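Local coordinates for protein citrate synthase (Metallosphaera sedula, PDB 6ABW) that probably condenses acetyl-CoA with oxaloacetate and water to give citrate and free CoA in the tricarboxylic acid cycle, at residues V289-N294 and F332-F337; L62-D67 and R350-T355; Q89-M94 and F112-S117; F168-A171 and R175-T178; V197-T202 and L222-G227. All blocks are in the same frame, centred on the assembly; numbering follows the deposited sequence.

Contact 1 of 5, residues V289-N294 and F332-F337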
# COMPACT_ATOMS: atom_id res chain seq x y z
N VAL A 289 -21.62 -27.93 12.33
CA VAL A 289 -22.46 -27.41 13.40
C VAL A 289 -23.41 -26.25 13.04
O VAL A 289 -24.65 -26.34 13.13
CB VAL A 289 -21.52 -26.90 14.53
CG1 VAL A 289 -22.35 -26.55 15.77
CG2 VAL A 289 -20.40 -27.91 14.81
N ILE A 290 -22.83 -25.15 12.58
CA ILE A 290 -23.64 -23.97 12.37
C ILE A 290 -24.42 -23.98 11.06
O ILE A 290 -25.39 -23.22 10.92
CB ILE A 290 -22.78 -22.66 12.47
CG1 ILE A 290 -21.65 -22.66 11.45
CG2 ILE A 290 -22.20 -22.52 13.87
CD1 ILE A 290 -20.99 -21.32 11.32
N SER A 291 -24.03 -24.82 10.09
CA SER A 291 -24.77 -24.88 8.83
C SER A 291 -26.14 -25.51 8.93
O SER A 291 -27.03 -25.19 8.12
CB SER A 291 -23.98 -25.64 7.79
OG SER A 291 -22.87 -24.80 7.43
N GLU A 292 -26.28 -26.41 9.90
CA GLU A 292 -27.48 -27.25 9.99
C GLU A 292 -28.69 -26.42 10.34
O GLU A 292 -29.77 -26.68 9.84
CB GLU A 292 -27.27 -28.41 10.98
CG GLU A 292 -26.15 -29.43 10.63
CD GLU A 292 -25.88 -29.69 9.11
OE1 GLU A 292 -26.66 -30.46 8.50
OE2 GLU A 292 -24.89 -29.19 8.52
N ARG A 293 -28.48 -25.38 11.14
CA ARG A 293 -29.56 -24.51 11.61
C ARG A 293 -30.13 -23.47 10.60
O ARG A 293 -30.96 -22.65 10.98
CB ARG A 293 -29.08 -23.74 12.85
CG ARG A 293 -28.60 -24.57 14.04
CD ARG A 293 -29.02 -23.90 15.35
NE ARG A 293 -28.03 -23.92 16.44
CZ ARG A 293 -27.02 -23.05 16.62
NH1 ARG A 293 -26.75 -22.05 15.76
NH2 ARG A 293 -26.24 -23.21 17.68
N ASN A 294 -29.67 -23.46 9.35
CA ASN A 294 -30.37 -22.74 8.28
C ASN A 294 -30.33 -23.61 7.01
O ASN A 294 -29.26 -24.05 6.59
CB ASN A 294 -29.71 -21.40 8.04
CG ASN A 294 -30.16 -20.76 6.76
OD1 ASN A 294 -29.46 -20.76 5.74
ND2 ASN A 294 -31.38 -20.25 6.77
N PHE A 332 -18.42 -18.84 6.86
CA PHE A 332 -18.81 -17.42 6.83
C PHE A 332 -20.26 -17.21 6.38
O PHE A 332 -21.03 -16.41 6.98
CB PHE A 332 -17.88 -16.61 5.93
CG PHE A 332 -16.44 -16.61 6.34
CD1 PHE A 332 -16.03 -16.51 7.66
CD2 PHE A 332 -15.45 -16.65 5.31
CE1 PHE A 332 -14.71 -16.48 7.99
CE2 PHE A 332 -14.11 -16.60 5.70
CZ PHE A 332 -13.81 -16.46 7.03
N TYR A 333 -20.65 -17.97 5.39
CA TYR A 333 -22.05 -17.92 4.90
C TYR A 333 -23.03 -18.34 5.99
O TYR A 333 -24.04 -17.65 6.19
CB TYR A 333 -22.21 -18.84 3.68
CG TYR A 333 -23.49 -18.59 2.97
CD1 TYR A 333 -23.62 -17.56 2.07
CD2 TYR A 333 -24.62 -19.36 3.26
CE1 TYR A 333 -24.82 -17.36 1.39
CE2 TYR A 333 -25.82 -19.15 2.63
CZ TYR A 333 -25.92 -18.16 1.71
OH TYR A 333 -27.13 -17.99 1.08
N ALA A 334 -22.70 -19.40 6.72
CA ALA A 334 -23.59 -19.96 7.76
C ALA A 334 -23.73 -18.93 8.91
O ALA A 334 -24.74 -18.87 9.57
CB ALA A 334 -22.97 -21.24 8.27
N LEU A 335 -22.67 -18.11 9.14
CA LEU A 335 -22.70 -17.03 10.10
C LEU A 335 -23.58 -15.87 9.69
O LEU A 335 -23.90 -15.06 10.56
CB LEU A 335 -21.31 -16.53 10.42
CG LEU A 335 -20.44 -17.53 11.18
CD1 LEU A 335 -19.03 -17.08 11.17
CD2 LEU A 335 -20.94 -17.76 12.64
N GLY A 336 -23.91 -15.73 8.40
CA GLY A 336 -24.71 -14.60 7.86
C GLY A 336 -23.97 -13.66 6.96
O GLY A 336 -24.52 -12.65 6.54
N PHE A 337 -22.70 -13.99 6.63
CA PHE A 337 -21.95 -13.07 5.80
C PHE A 337 -22.22 -13.35 4.34
O PHE A 337 -22.15 -14.49 3.91
CB PHE A 337 -20.45 -13.12 6.08
CG PHE A 337 -20.06 -12.59 7.44
CD1 PHE A 337 -19.93 -11.20 7.66
CD2 PHE A 337 -19.76 -13.42 8.46
CE1 PHE A 337 -19.60 -10.72 8.89
CE2 PHE A 337 -19.38 -12.93 9.70
CZ PHE A 337 -19.34 -11.58 9.94
O HOH W 1 -27.07 -18.44 6.02
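Ile290 and Ala334 make the centre of an apolar contact in which one long branch reaches across to a very short partner. The CD1 methyl of Ile290 lies 3.6 Å from Ala334 CB, and the same CD1 meets Leu335 CD2 at 3.8 Å, so a single methyl is shared by two neighbouring residues of helix 325-335. Ile290 reaches this far because CG1 sits between its backbone N and carbonyl carbon (chi1 59°), with the chain then extended to CD1; CG2 is left on the flank beside the backbone N. The small methyl of Ala334 lets the backbones come close, with Ser291 CA and Ala334 CA 5.2 Å apart.

Among the polar groups, Ser291 OG merely packs on Ala334 CB at 3.7 Å, its hydrogen bond being made one turn back to Ala287 O. Near the end of the contact a water donates to Tyr333 O at 3.1 Å and, weakly, to Asn294 OD1; that same OD1 caps the next helix through Ala297 N.

This is packing between the C-terminal ends of helices 278-292 and 325-335 in the mainly helical citrate synthase fold, the second closing in a Schellman motif at Gly336, whose positive phi suits glycine. Helix 179-191 meets Ile290 through Ala184 and Leu335 through Glu181, while helix 295-315 packs on Ser291 through Phe301 and on Ala334 through Ala297.

Contact 2 of 5, residues L62-D67 and R350-T355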
# COMPACT_ATOMS: atom_id res chain seq x y z
N LEU A 62 -0.04 -14.43 21.74
CA LEU A 62 1.01 -15.32 21.28
C LEU A 62 1.80 -14.79 20.12
O LEU A 62 3.02 -14.87 20.11
CB LEU A 62 0.38 -16.69 20.92
CG LEU A 62 1.24 -17.72 20.27
CD1 LEU A 62 2.31 -18.15 21.27
CD2 LEU A 62 0.33 -18.88 19.80
N MET A 63 1.13 -14.26 19.11
CA MET A 63 1.81 -13.72 17.95
C MET A 63 2.58 -12.45 18.22
O MET A 63 3.63 -12.24 17.68
CB MET A 63 0.81 -13.49 16.84
CG MET A 63 0.21 -14.79 16.35
SD MET A 63 0.32 -14.77 14.56
CE MET A 63 1.36 -16.23 14.36
N LEU A 64 2.05 -11.61 19.07
CA LEU A 64 2.70 -10.32 19.36
C LEU A 64 3.77 -10.43 20.46
O LEU A 64 4.70 -9.68 20.45
CB LEU A 64 1.66 -9.29 19.74
CG LEU A 64 0.75 -8.88 18.61
CD1 LEU A 64 -0.22 -7.88 19.17
CD2 LEU A 64 1.49 -8.30 17.45
N TYR A 65 3.58 -11.30 21.43
CA TYR A 65 4.47 -11.37 22.60
C TYR A 65 5.23 -12.67 22.72
O TYR A 65 6.15 -12.73 23.54
CB TYR A 65 3.73 -11.14 23.88
CG TYR A 65 3.13 -9.79 24.01
CD1 TYR A 65 1.89 -9.54 23.52
CD2 TYR A 65 3.81 -8.72 24.60
CE1 TYR A 65 1.33 -8.29 23.58
CE2 TYR A 65 3.19 -7.45 24.71
CZ TYR A 65 1.95 -7.24 24.17
OH TYR A 65 1.17 -6.04 24.18
N GLY A 66 4.87 -13.69 21.94
CA GLY A 66 5.68 -14.92 21.88
C GLY A 66 5.24 -16.05 22.80
O GLY A 66 5.81 -17.14 22.70
N ASP A 67 4.21 -15.83 23.63
CA ASP A 67 3.64 -16.86 24.47
C ASP A 67 2.21 -16.62 24.69
O ASP A 67 1.75 -15.49 24.57
CB ASP A 67 4.27 -16.80 25.85
CG ASP A 67 5.56 -17.54 25.91
OD1 ASP A 67 5.54 -18.83 25.88
OD2 ASP A 67 6.57 -16.83 26.04
N ARG A 350 -6.02 -11.91 9.21
CA ARG A 350 -4.64 -11.76 8.79
C ARG A 350 -3.99 -10.43 9.26
O ARG A 350 -2.77 -10.36 9.31
CB ARG A 350 -4.52 -11.98 7.27
CG ARG A 350 -3.14 -11.94 6.65
CD ARG A 350 -2.21 -12.98 7.25
NE ARG A 350 -2.77 -14.33 7.19
CZ ARG A 350 -2.56 -15.25 6.22
NH1 ARG A 350 -1.70 -15.06 5.24
NH2 ARG A 350 -3.18 -16.42 6.26
N THR A 351 -4.78 -9.45 9.70
CA THR A 351 -4.17 -8.27 10.32
C THR A 351 -3.24 -8.65 11.47
O THR A 351 -2.20 -8.00 11.63
CB THR A 351 -5.17 -7.19 10.83
OG1 THR A 351 -6.02 -7.76 11.85
CG2 THR A 351 -5.95 -6.63 9.68
N LEU A 352 -3.51 -9.82 12.14
CA LEU A 352 -2.66 -10.23 13.19
C LEU A 352 -1.33 -10.65 12.66
O LEU A 352 -0.33 -10.16 13.16
CB LEU A 352 -3.26 -11.35 14.00
CG LEU A 352 -2.41 -11.90 15.13
CD1 LEU A 352 -2.03 -10.77 16.09
CD2 LEU A 352 -3.14 -13.02 15.93
N GLY A 353 -1.31 -11.51 11.64
CA GLY A 353 -0.05 -11.91 11.00
C GLY A 353 0.70 -10.76 10.34
O GLY A 353 1.92 -10.66 10.51
N TRP A 354 -0.01 -9.85 9.67
CA TRP A 354 0.66 -8.67 9.09
C TRP A 354 1.38 -7.80 10.13
O TRP A 354 2.55 -7.51 9.98
CB TRP A 354 -0.35 -7.82 8.29
CG TRP A 354 -0.89 -8.46 7.05
CD1 TRP A 354 -0.29 -9.37 6.25
CD2 TRP A 354 -2.17 -8.18 6.45
NE1 TRP A 354 -1.11 -9.68 5.19
CE2 TRP A 354 -2.26 -8.93 5.28
CE3 TRP A 354 -3.21 -7.32 6.78
CZ2 TRP A 354 -3.38 -8.96 4.52
CZ3 TRP A 354 -4.32 -7.33 5.99
CH2 TRP A 354 -4.40 -8.11 4.87
N THR A 355 0.70 -7.48 11.20
CA THR A 355 1.26 -6.62 12.22
C THR A 355 2.41 -7.37 12.93
O THR A 355 3.51 -6.79 13.18
CB THR A 355 0.26 -6.17 13.24
OG1 THR A 355 -0.41 -7.27 13.90
CG2 THR A 355 -0.75 -5.19 12.70
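Met63 and Leu352 cross obliquely. Met63 CG lies 3.8 Å from Leu352 CD2, and both CB and SD of Met63 come to about 4.0 Å from Leu352 CG, so the methionine meets the branch point with the middle of its chain. That chain is bent at chi2 (-132°), which brings the sulfur back beside the leucine. Of the two leucine methyls, CD2 lies against Met63, while CD1 is shared between Met63 CB and Leu64 CG, the latter at 4.2 Å. Leu64 CD2 in turn reaches Thr355 OG1 at 4.2 Å, one helical turn further along. Replacing Leu352 with an alanine would probably open a gap between helices 56-65 and 342-365, where Met63 and Leu64 now rest on the two methyls, and leave the methionine chain less restrained on this side.

This is helix-to-helix packing in the mainly helical citrate synthase fold, where the end of helix 56-65 meets the long helix 342-365, some 280 residues later in sequence. The arm of Leu352 is directed across by CG lying opposite the backbone N (chi1 179°), and Phe56, Val59 and Val60 of helix 56-65 also pack on it. Thr355 OG1 lies 3.0 Å from Thr351 O and equally near Leu352 O, which keeps this polar atom close to its own helix backbone.

Further out, Val133 of helix 128-151 backs Leu64, while Leu30 and Asp194 border Met63. Beyond the helix end, Asp67 forms a salt bridge with Arg381 of the second subunit.

Contact 3 of 5, residues Q89-M94 and F112-S117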
# COMPACT_ATOMS: atom_id res chain seq x y z
N GLN A 89 -15.92 9.40 13.78
CA GLN A 89 -17.02 9.37 12.86
C GLN A 89 -16.64 9.56 11.38
O GLN A 89 -17.29 8.97 10.49
CB GLN A 89 -18.15 10.34 13.27
CG GLN A 89 -19.30 9.54 13.90
CD GLN A 89 -20.10 8.76 12.88
OE1 GLN A 89 -20.28 9.21 11.72
NE2 GLN A 89 -20.64 7.61 13.29
N GLN A 90 -15.57 10.31 11.15
CA GLN A 90 -15.09 10.58 9.81
C GLN A 90 -14.66 9.27 9.11
O GLN A 90 -14.85 9.15 7.91
CB GLN A 90 -13.95 11.57 9.83
CG GLN A 90 -14.35 12.98 10.22
CD GLN A 90 -14.58 13.21 11.70
OE1 GLN A 90 -14.17 12.43 12.58
NE2 GLN A 90 -15.27 14.30 11.99
N VAL A 91 -14.11 8.31 9.87
CA VAL A 91 -13.72 7.03 9.27
C VAL A 91 -14.98 6.27 8.80
O VAL A 91 -15.03 5.72 7.68
CB VAL A 91 -12.91 6.17 10.24
CG1 VAL A 91 -12.54 4.86 9.59
CG2 VAL A 91 -11.64 6.89 10.59
N ILE A 92 -16.00 6.24 9.68
CA ILE A 92 -17.25 5.62 9.36
C ILE A 92 -17.89 6.31 8.15
O ILE A 92 -18.36 5.64 7.22
CB ILE A 92 -18.22 5.61 10.58
CG1 ILE A 92 -17.65 4.90 11.81
CG2 ILE A 92 -19.60 5.09 10.18
CD1 ILE A 92 -17.04 3.56 11.51
N ASP A 93 -17.89 7.65 8.14
CA ASP A 93 -18.50 8.41 7.04
C ASP A 93 -17.85 8.04 5.73
O ASP A 93 -18.51 7.94 4.67
CB ASP A 93 -18.33 9.93 7.23
CG ASP A 93 -19.10 10.52 8.44
OD1 ASP A 93 -19.94 9.81 9.06
OD2 ASP A 93 -18.81 11.73 8.77
N MET A 94 -16.56 7.83 5.76
CA MET A 94 -15.86 7.49 4.53
C MET A 94 -16.25 6.17 3.97
O MET A 94 -16.48 6.04 2.76
CB MET A 94 -14.35 7.46 4.76
CG MET A 94 -13.85 8.88 4.99
SD MET A 94 -12.04 9.03 5.19
CE MET A 94 -11.53 7.62 4.26
N PHE A 112 -8.53 2.06 6.37
CA PHE A 112 -7.22 1.94 7.02
C PHE A 112 -6.30 3.09 6.65
O PHE A 112 -5.48 3.47 7.49
CB PHE A 112 -6.57 0.57 6.74
CG PHE A 112 -6.90 -0.41 7.78
CD1 PHE A 112 -8.07 -1.10 7.78
CD2 PHE A 112 -6.04 -0.51 8.90
CE1 PHE A 112 -8.39 -1.95 8.84
CE2 PHE A 112 -6.36 -1.34 9.97
CZ PHE A 112 -7.55 -2.03 9.96
N SER A 113 -6.49 3.70 5.45
CA SER A 113 -5.66 4.89 5.12
C SER A 113 -6.07 6.04 6.02
O SER A 113 -5.21 6.76 6.54
CB SER A 113 -5.68 5.40 3.63
OG SER A 113 -5.46 4.32 2.74
N ALA A 114 -7.37 6.18 6.25
CA ALA A 114 -7.85 7.20 7.17
C ALA A 114 -7.42 6.98 8.59
O ALA A 114 -7.02 7.90 9.27
CB ALA A 114 -9.38 7.33 7.08
N LEU A 115 -7.47 5.75 9.07
CA LEU A 115 -6.93 5.38 10.38
C LEU A 115 -5.44 5.67 10.47
O LEU A 115 -4.96 6.13 11.48
CB LEU A 115 -7.23 3.92 10.69
CG LEU A 115 -8.67 3.47 10.89
CD1 LEU A 115 -8.70 1.95 10.97
CD2 LEU A 115 -9.21 4.11 12.13
N SER A 116 -4.68 5.43 9.40
CA SER A 116 -3.31 5.79 9.40
C SER A 116 -3.06 7.30 9.60
O SER A 116 -2.17 7.68 10.38
CB SER A 116 -2.60 5.21 8.19
OG SER A 116 -1.24 5.54 8.14
N SER A 117 -3.84 8.14 8.95
CA SER A 117 -3.73 9.57 9.05
C SER A 117 -4.09 10.07 10.44
O SER A 117 -3.52 11.05 10.91
CB SER A 117 -4.68 10.20 8.02
OG SER A 117 -4.17 9.96 6.69
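Ala114 points its methyl toward helix 89-97, and Met94 bends over it. Met94 CE lies 3.6 Å from Ala114 CB and SD is almost as near, at 3.7 Å, so sulfur and methyl both rest on the alanine. The methionine runs out extended as far as SD, and the tight turn at chi3 (27°) then folds CE back alongside the small residue. One turn earlier, Val91 comes in at another angle. Its CG2 methyl touches Leu115 CD2 at 4.0 Å, with the two side chains crossing at about a right angle, and the same CG2 borders Ala114 CB at 4.2 Å. Ala114 is therefore touched by a valine and a methionine that come from successive turns.

The two helices form an antiparallel helical hairpin joined by a short connection; the axes of the short segments 89-94 and 112-117 approach to 9.7 Å and run at 160° to each other. Within its own helix Leu115 turns its CD1 over the ring of Phe112, 4.0 Å above the centre.

The dimer interface runs beside this pair. Met94 packs on Met94 of the second subunit, and Ser113 OG is hydrogen-bonded to Ser113 OG of that subunit. Val142 of helix 128-151 and Tyr215 of helix 214-225 pack against Leu115.

Contact 4 of 5, residues F168-A171 and R175-T178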
# COMPACT_ATOMS: atom_id res chain seq x y z
N PHE A 168 -17.66 -8.73 17.42
CA PHE A 168 -17.62 -8.55 15.96
C PHE A 168 -18.94 -9.01 15.31
O PHE A 168 -19.59 -8.30 14.50
CB PHE A 168 -16.36 -9.26 15.37
CG PHE A 168 -16.39 -9.28 13.88
CD1 PHE A 168 -16.34 -8.08 13.17
CD2 PHE A 168 -16.57 -10.49 13.14
CE1 PHE A 168 -16.41 -8.05 11.79
CE2 PHE A 168 -16.65 -10.46 11.76
CZ PHE A 168 -16.54 -9.24 11.07
N LEU A 169 -19.44 -10.19 15.72
CA LEU A 169 -20.70 -10.69 15.20
C LEU A 169 -21.91 -9.84 15.61
O LEU A 169 -22.79 -9.61 14.80
CB LEU A 169 -20.92 -12.12 15.59
CG LEU A 169 -19.98 -13.19 15.03
CD1 LEU A 169 -20.25 -14.52 15.73
CD2 LEU A 169 -20.12 -13.33 13.53
N LYS A 170 -21.93 -9.36 16.84
CA LYS A 170 -23.00 -8.48 17.26
C LYS A 170 -23.00 -7.15 16.55
O LYS A 170 -24.06 -6.67 16.18
CB LYS A 170 -22.91 -8.24 18.76
CG LYS A 170 -23.33 -9.44 19.56
CD LYS A 170 -23.43 -9.02 21.05
CE LYS A 170 -24.67 -8.13 21.29
NZ LYS A 170 -24.62 -7.46 22.61
N ALA A 171 -21.83 -6.56 16.30
CA ALA A 171 -21.76 -5.31 15.54
C ALA A 171 -22.19 -5.55 14.11
O ALA A 171 -23.01 -4.80 13.52
CB ALA A 171 -20.35 -4.71 15.59
N ARG A 175 -27.79 -8.73 16.33
CA ARG A 175 -28.52 -9.75 17.04
C ARG A 175 -27.43 -10.45 17.84
O ARG A 175 -26.25 -10.29 17.56
CB ARG A 175 -29.25 -10.69 16.08
CG ARG A 175 -28.30 -11.60 15.36
CD ARG A 175 -28.93 -12.40 14.24
NE ARG A 175 -27.83 -13.00 13.47
CZ ARG A 175 -27.07 -14.04 13.86
NH1 ARG A 175 -27.30 -14.72 15.00
NH2 ARG A 175 -26.08 -14.44 13.06
N THR A 176 -27.80 -11.19 18.87
CA THR A 176 -26.81 -11.85 19.73
C THR A 176 -26.55 -13.19 19.10
O THR A 176 -27.46 -13.97 18.90
CB THR A 176 -27.29 -12.02 21.19
OG1 THR A 176 -27.54 -10.73 21.72
CG2 THR A 176 -26.24 -12.67 22.07
N PRO A 177 -25.31 -13.46 18.74
CA PRO A 177 -25.04 -14.76 18.13
C PRO A 177 -25.17 -15.89 19.19
O PRO A 177 -25.00 -15.63 20.38
CB PRO A 177 -23.56 -14.62 17.72
CG PRO A 177 -22.99 -13.68 18.68
CD PRO A 177 -24.07 -12.68 18.97
N THR A 178 -25.40 -17.11 18.75
CA THR A 178 -25.32 -18.30 19.62
C THR A 178 -23.87 -18.64 19.99
O THR A 178 -22.92 -18.23 19.27
CB THR A 178 -25.92 -19.53 18.95
OG1 THR A 178 -25.08 -19.94 17.85
CG2 THR A 178 -27.31 -19.26 18.45
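Arg175 meets Lys170 through its backbone, the carbonyl O lying 3.6 Å from Lys170 CG. Its CB points away from helix 164-173, and the guanidinium group forms a salt bridge with Glu181 at the start of the following helix. Thr176 comes next, and here two side chains run side by side in the same direction: Lys170 CE passes 3.9 Å from Thr176 OG1. The lysine bends at chi3 (73°), which brings its aliphatic end alongside the threonine at the exposed margin of the contact.

The segment belongs to the short connection between two successive helices, in which the chain leaving helix 164-173 doubles back against that helix's last turns before entering helix 179-191. Pro177, with Leu169, forms the buried part. Its ring lies between two successive helix residues: CD is pressed against Lys170 CG at 3.4 Å, tighter than usual for two carbons, and CB meets Leu169 CD1 at 3.9 Å. The lysine chain crosses the proline at about a right angle, whereas Leu169 approaches it at a slant, with its CB also 4.0 Å from Pro177 CG.

Thr178 then takes the N-cap position of helix 179-191, its side chain capping a backbone N of the first turn; Glu181 OE1 accepts in return from Thr178 N, consistent with a capping box. From that helix Val182 packs on Pro177 and Met185 on Leu169.

Contact 5 of 5, residues V197-T202 and L222-G227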
# COMPACT_ATOMS: atom_id res chain seq x y z
N VAL A 197 4.46 -16.12 3.27
CA VAL A 197 4.72 -14.72 3.06
C VAL A 197 4.13 -14.39 1.69
O VAL A 197 4.83 -14.28 0.69
CB VAL A 197 6.23 -14.38 3.12
CG1 VAL A 197 6.44 -12.88 3.06
CG2 VAL A 197 6.92 -14.93 4.34
N PRO A 198 2.80 -14.28 1.62
CA PRO A 198 2.17 -13.91 0.34
C PRO A 198 2.37 -12.41 0.05
O PRO A 198 3.02 -11.73 0.84
CB PRO A 198 0.71 -14.28 0.54
CG PRO A 198 0.50 -14.05 1.99
CD PRO A 198 1.79 -14.48 2.68
N ALA A 199 1.90 -11.95 -1.09
CA ALA A 199 2.18 -10.60 -1.57
C ALA A 199 1.73 -9.56 -0.57
O ALA A 199 2.35 -8.53 -0.45
CB ALA A 199 1.54 -10.32 -2.93
N SER A 200 0.59 -9.79 0.08
CA SER A 200 0.14 -8.84 1.09
C SER A 200 1.12 -8.65 2.26
O SER A 200 1.46 -7.53 2.62
CB SER A 200 -1.24 -9.23 1.61
OG SER A 200 -1.28 -10.59 2.10
N THR A 201 1.69 -9.73 2.75
CA THR A 201 2.67 -9.64 3.82
C THR A 201 3.93 -8.97 3.26
O THR A 201 4.50 -8.09 3.92
CB THR A 201 2.97 -11.04 4.42
OG1 THR A 201 1.76 -11.63 4.89
CG2 THR A 201 3.91 -10.94 5.60
N THR A 202 4.33 -9.32 2.05
CA THR A 202 5.49 -8.70 1.41
C THR A 202 5.32 -7.16 1.27
O THR A 202 6.23 -6.42 1.61
CB THR A 202 5.80 -9.35 0.07
OG1 THR A 202 5.98 -10.76 0.23
CG2 THR A 202 7.01 -8.75 -0.58
N LEU A 222 -3.46 -4.58 2.20
CA LEU A 222 -4.76 -4.60 1.58
C LEU A 222 -4.82 -4.23 0.12
O LEU A 222 -5.58 -4.82 -0.65
CB LEU A 222 -5.71 -3.71 2.36
CG LEU A 222 -6.03 -4.15 3.81
CD1 LEU A 222 -6.61 -2.94 4.51
CD2 LEU A 222 -7.00 -5.32 3.89
N ALA A 223 -3.96 -3.29 -0.28
CA ALA A 223 -3.77 -2.95 -1.69
C ALA A 223 -3.36 -4.17 -2.50
O ALA A 223 -3.89 -4.43 -3.58
CB ALA A 223 -2.72 -1.84 -1.87
N ALA A 224 -2.43 -4.95 -1.99
CA ALA A 224 -2.03 -6.18 -2.65
C ALA A 224 -3.11 -7.29 -2.62
O ALA A 224 -3.36 -7.97 -3.64
CB ALA A 224 -0.74 -6.71 -2.02
N LEU A 225 -3.83 -7.41 -1.52
CA LEU A 225 -4.89 -8.39 -1.34
C LEU A 225 -6.06 -8.12 -2.30
O LEU A 225 -6.79 -9.03 -2.67
CB LEU A 225 -5.35 -8.32 0.12
CG LEU A 225 -6.40 -9.38 0.47
CD1 LEU A 225 -5.91 -10.82 0.26
CD2 LEU A 225 -6.88 -9.23 1.89
N LYS A 226 -6.26 -6.87 -2.72
CA LYS A 226 -7.31 -6.55 -3.62
C LYS A 226 -7.11 -7.24 -5.00
O LYS A 226 -8.12 -7.49 -5.70
CB LYS A 226 -7.45 -5.03 -3.78
CG LYS A 226 -8.77 -4.62 -4.29
CD LYS A 226 -8.77 -3.08 -4.37
CE LYS A 226 -9.79 -2.64 -5.38
NZ LYS A 226 -9.68 -1.19 -5.60
N GLY A 227 -5.86 -7.58 -5.36
CA GLY A 227 -5.54 -8.13 -6.65
C GLY A 227 -6.08 -9.56 -6.81
O GLY A 227 -5.93 -10.39 -5.89
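Backbones come close where Ser200 and Ala224 face each other, their CA atoms 5.1 Å apart at the start of helix 199-208 and near the end of helix 214-225. Such an approach depends on small side chains. The methyl of Ala224 carries the contact: CB lies 3.9 Å from Ser200 CA and equally near Ala199 O, resting on main-chain atoms of the opposite helix. Ala199 CB adds a looser methyl-to-methyl contact with Ala224 CB at 4.4 Å. Ser200 CB faces the backbone of the next residue, 4.5 Å from Leu225 N.

The hydroxyl of Ser200 finds its partners outside the pair, in a hydrogen bond with His230 NE2 and a weak one with Trp354 NE1, so this buried polar atom is satisfied. At the helix start, Pro198 O accepts two bonds from Thr202, from its backbone N and from OG1 at 3.2 Å; the hydroxyl stands well above the carbonyl plane.

The side chain of Leu225 is about 9 Å from that of Asp325, a predicted active-site residue, and about 8 Å from the bound acetyl-CoA. Among the surrounding helices, 342-365 supplies Thr343 and Ala347 against Leu225, helix 104-119 brings Met108 and Phe112 to Leu222, and Thr210 of the second subunit packs on Ala199.

The five contacts show how a largely helical enzyme is held together by many small apolar meetings. Contact 2 closes the longest loop of chain, and the others are nested within it in the order 3, 4, 5, 1. Contacts 1 and 4 are neighbours, with centres about 13 Å apart, joined where Phe337 packs on Phe168 and Leu169. Contact 5 touches contact 2, through Trp354, and contact 3, through Phe112 and Leu222. Contacts 2, 3 and 5 all reach the second subunit, whereas 1 and 4 do not. Helix 342-365 carries one half of contact 2, packs on Leu222 and Leu225 of contact 5, and through Leu345 meets Phe332, Phe337 and Phe168 of contacts 1 and 4.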